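Local coordinates for cyclic UMP-AMP synthase (Rhodothermus marinus SG0.5JP17-172, PDB 6E0K), which joins UTP and ATP into the cyclic dinucleotide 3',3'-cUAMP, a second messenger that activates effectors of a CBASS antiphage defence system, at residues E25-A30 and L119-T124. Residues are numbered along the deposited sequence; the frame is centred on the assembly and turned at random.
Sequences ESIRAA and LKVETT
Ser26 and Thr123 have the nearest CA atoms across the two segments, 7.3 Å apart, where helix 18-32 packs against strand 119-122 and the residues that follow it. No direct hydrogen bond joins the segments; side chains and one water bridge the gap. Ile27 provides the apolar half. With CG1 anti to the carbonyl carbon (chi1 -61°), its CD1 methyl extends toward the strand and reaches both Val121 on the strand and Thr123 just beyond it: it meets Val121 CG1 tip to tip at 4.0 Å, and the Ile27 side chain crosses that of Thr123 at about a right angle, CD1 lying 4.0 Å from Thr123 CG2. Tyr107 of helix 92-107 also touches both Ile27 and Val121, and strand 127-138 extends the cluster further. The preceding residue, Ser26, provides the polar half. Its OG, anti to the backbone N, lies 4.2 Å from Thr123 CB, a van der Waals contact, and is hydrogen-bonded to Tyr107 OH. The same Ser26 OG binds a water at 2.6 Å, which in turn reaches Thr124 OG1 at 2.7 Å. Thr123 turns its hydroxyl to its own chain instead, bonding Leu126 O and Tyr125 N, and thereby presents its methyl to Ile27. The side chain of Val121 lies about 8 Å from that of the magnesium ligand Asp129, so the seam is close to the metal site. This division of labour joins helix 18-32 to an inner strand of the nucleotidyltransferase sheet and the loop after it: methyl groups make the apolar contacts, while the buried Ser26 OG is satisfied by Tyr107 and a water.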
ATOM      1  N   GLU A  25      -6.060 -16.470  -4.885  1.00 12.69           N
ATOM      2  CA  GLU A  25      -6.035 -17.928  -4.868  1.00 13.22           C
ATOM      3  C   GLU A  25      -5.664 -18.484  -6.233  1.00 13.77           C
ATOM      4  O   GLU A  25      -4.981 -19.506  -6.320  1.00 14.02           O
ATOM      5  CB  GLU A  25      -7.395 -18.467  -4.418  1.00 17.06           C
ATOM      6  CG  GLU A  25      -7.748 -18.064  -2.986  1.00 24.32           C
ATOM      7  CD  GLU A  25      -9.159 -18.466  -2.576  1.00 43.54           C
ATOM      8  OE1 GLU A  25      -9.862 -19.121  -3.376  1.00 46.74           O
ATOM      9  OE2 GLU A  25      -9.562 -18.125  -1.441  1.00 48.90           O
ATOM     10  N   SER A  26      -6.067 -17.799  -7.305  1.00 11.60           N
ATOM     11  CA  SER A  26      -5.688 -18.232  -8.651  1.00 13.05           C
ATOM     12  C   SER A  26      -4.180 -18.142  -8.877  1.00 11.65           C
ATOM     13  O   SER A  26      -3.565 -19.097  -9.368  1.00 13.21           O
ATOM     14  CB  SER A  26      -6.437 -17.395  -9.691  1.00 14.77           C
ATOM     15  OG  SER A  26      -6.111 -17.811 -11.008  1.00 14.57           O
ATOM     16  N   ILE A  27      -3.570 -16.992  -8.560  1.00 11.32           N
ATOM     17  CA  ILE A  27      -2.115 -16.869  -8.686  1.00 11.31           C
ATOM     18  C   ILE A  27      -1.416 -17.941  -7.858  1.00 13.09           C
ATOM     19  O   ILE A  27      -0.454 -18.578  -8.316  1.00 13.51           O
ATOM     20  CB  ILE A  27      -1.656 -15.461  -8.274  1.00 12.91           C
ATOM     21  CG1 ILE A  27      -2.298 -14.387  -9.174  1.00 16.13           C
ATOM     22  CG2 ILE A  27      -0.126 -15.384  -8.294  1.00 14.18           C
ATOM     23  CD1 ILE A  27      -1.811 -14.422 -10.609  1.00 16.49           C
ATOM     24  N   ARG A  28      -1.884 -18.152  -6.623  1.00 12.19           N
ATOM     25  CA  ARG A  28      -1.279 -19.171  -5.770  1.00 12.17           C
ATOM     26  C   ARG A  28      -1.373 -20.544  -6.413  1.00 12.58           C
ATOM     27  O   ARG A  28      -0.412 -21.322  -6.394  1.00 13.39           O
ATOM     28  CB  ARG A  28      -1.972 -19.166  -4.405  1.00 16.56           C
ATOM     29  CG  ARG A  28      -1.486 -20.228  -3.443  1.00 22.19           C
ATOM     30  CD  ARG A  28      -2.223 -20.073  -2.117  1.00 30.30           C
ATOM     31  NE  ARG A  28      -1.665 -18.977  -1.325  1.00 35.06           N
ATOM     32  CZ  ARG A  28      -2.335 -18.311  -0.390  1.00 40.43           C
ATOM     33  NH1 ARG A  28      -3.601 -18.621  -0.132  1.00 33.75           N
ATOM     34  NH2 ARG A  28      -1.740 -17.333   0.282  1.00 36.41           N
ATOM     35  N   ALA A  29      -2.529 -20.862  -6.999  1.00 12.77           N
ATOM     36  CA  ALA A  29      -2.696 -22.164  -7.623  1.00 13.49           C
ATOM     37  C   ALA A  29      -1.785 -22.324  -8.836  1.00 13.07           C
ATOM     38  O   ALA A  29      -1.268 -23.416  -9.091  1.00 14.69           O
ATOM     39  CB  ALA A  29      -4.167 -22.352  -8.012  1.00 14.58           C
ATOM     40  N   ALA A  30      -1.581 -21.245  -9.598  1.00 14.57           N
ATOM     41  CA  ALA A  30      -0.656 -21.296 -10.726  1.00 15.81           C
ATOM     42  C   ALA A  30       0.752 -21.644 -10.252  1.00 13.06           C
ATOM     43  O   ALA A  30       1.437 -22.490 -10.840  1.00 17.58           O
ATOM     44  CB  ALA A  30      -0.665 -19.956 -11.466  1.00 16.25           C
ATOM     45  N   LEU A 119       4.837  -8.007 -12.944  1.00 18.28           N
ATOM     46  CA  LEU A 119       4.273  -8.880 -13.958  1.00 15.34           C
ATOM     47  C   LEU A 119       2.768  -8.688 -13.914  1.00 16.69           C
ATOM     48  O   LEU A 119       2.169  -8.771 -12.837  1.00 20.40           O
ATOM     49  CB  LEU A 119       4.625 -10.347 -13.687  1.00 19.82           C
ATOM     50  CG  LEU A 119       5.957 -10.954 -14.127  1.00 26.00           C
ATOM     51  CD1 LEU A 119       6.165 -12.310 -13.468  1.00 25.87           C
ATOM     52  CD2 LEU A 119       5.968 -11.097 -15.641  1.00 27.51           C
ATOM     53  N   LYS A 120       2.162  -8.399 -15.059  1.00 15.22           N
ATOM     54  CA  LYS A 120       0.717  -8.237 -15.119  1.00 14.08           C
ATOM     55  C   LYS A 120       0.079  -9.520 -15.629  1.00 17.61           C
ATOM     56  O   LYS A 120       0.520 -10.086 -16.635  1.00 16.50           O
ATOM     57  CB  LYS A 120       0.330  -7.056 -16.011  1.00 17.04           C
ATOM     58  CG  LYS A 120       0.716  -5.694 -15.397  1.00 25.16           C
ATOM     59  CD  LYS A 120       0.056  -4.532 -16.136  1.00 32.30           C
ATOM     60  CE  LYS A 120      -0.238  -3.357 -15.196  1.00 36.48           C
ATOM     61  NZ  LYS A 120       0.952  -2.971 -14.388  1.00 39.37           N
ATOM     62  N   VAL A 121      -0.942  -9.988 -14.920  1.00 13.78           N
ATOM     63  CA  VAL A 121      -1.581 -11.258 -15.224  1.00 12.66           C
ATOM     64  C   VAL A 121      -3.078 -11.035 -15.348  1.00 13.78           C
ATOM     65  O   VAL A 121      -3.701 -10.492 -14.430  1.00 16.96           O
ATOM     66  CB  VAL A 121      -1.290 -12.305 -14.135  1.00 15.18           C
ATOM     67  CG1 VAL A 121      -1.966 -13.613 -14.476  1.00 18.41           C
ATOM     68  CG2 VAL A 121       0.226 -12.475 -13.947  1.00 16.91           C
ATOM     69  N   GLU A 122      -3.652 -11.447 -16.478  1.00 12.93           N
ATOM     70  CA  GLU A 122      -5.105 -11.476 -16.649  1.00 13.00           C
ATOM     71  C   GLU A 122      -5.613 -12.832 -16.164  1.00 15.52           C
ATOM     72  O   GLU A 122      -5.432 -13.842 -16.848  1.00 16.42           O
ATOM     73  CB  GLU A 122      -5.476 -11.250 -18.112  1.00 17.53           C
ATOM     74  CG  GLU A 122      -4.896  -9.969 -18.695  1.00 21.66           C
ATOM     75  CD  GLU A 122      -5.320  -8.736 -17.930  1.00 38.19           C
ATOM     76  OE1 GLU A 122      -6.527  -8.629 -17.602  1.00 34.03           O
ATOM     77  OE2 GLU A 122      -4.441  -7.881 -17.650  1.00 43.55           O
ATOM     78  N   THR A 123      -6.235 -12.858 -14.985  1.00 14.89           N
ATOM     79  CA  THR A 123      -6.849 -14.087 -14.490  1.00 13.04           C
ATOM     80  C   THR A 123      -8.310 -14.153 -14.933  1.00 14.12           C
ATOM     81  O   THR A 123      -8.842 -13.239 -15.564  1.00 15.67           O
ATOM     82  CB  THR A 123      -6.766 -14.206 -12.962  1.00 12.18           C
ATOM     83  OG1 THR A 123      -7.772 -13.386 -12.338  1.00 12.89           O
ATOM     84  CG2 THR A 123      -5.363 -13.813 -12.421  1.00 13.99           C
ATOM     85  N   THR A 124      -8.977 -15.260 -14.597  1.00 12.40           N
ATOM     86  CA  THR A 124     -10.412 -15.377 -14.838  1.00 11.60           C
ATOM     87  C   THR A 124     -11.251 -14.615 -13.824  1.00 11.41           C
ATOM     88  O   THR A 124     -12.482 -14.644 -13.912  1.00 14.43           O
ATOM     89  CB  THR A 124     -10.843 -16.839 -14.813  1.00 14.02           C
ATOM     90  OG1 THR A 124     -10.513 -17.381 -13.527  1.00 16.02           O
ATOM     91  CG2 THR A 124     -10.124 -17.617 -15.899  1.00 19.66           C
TER
HETATM   92  O   HOH W   1      -7.900 -17.739 -12.881  1.00 16.41           O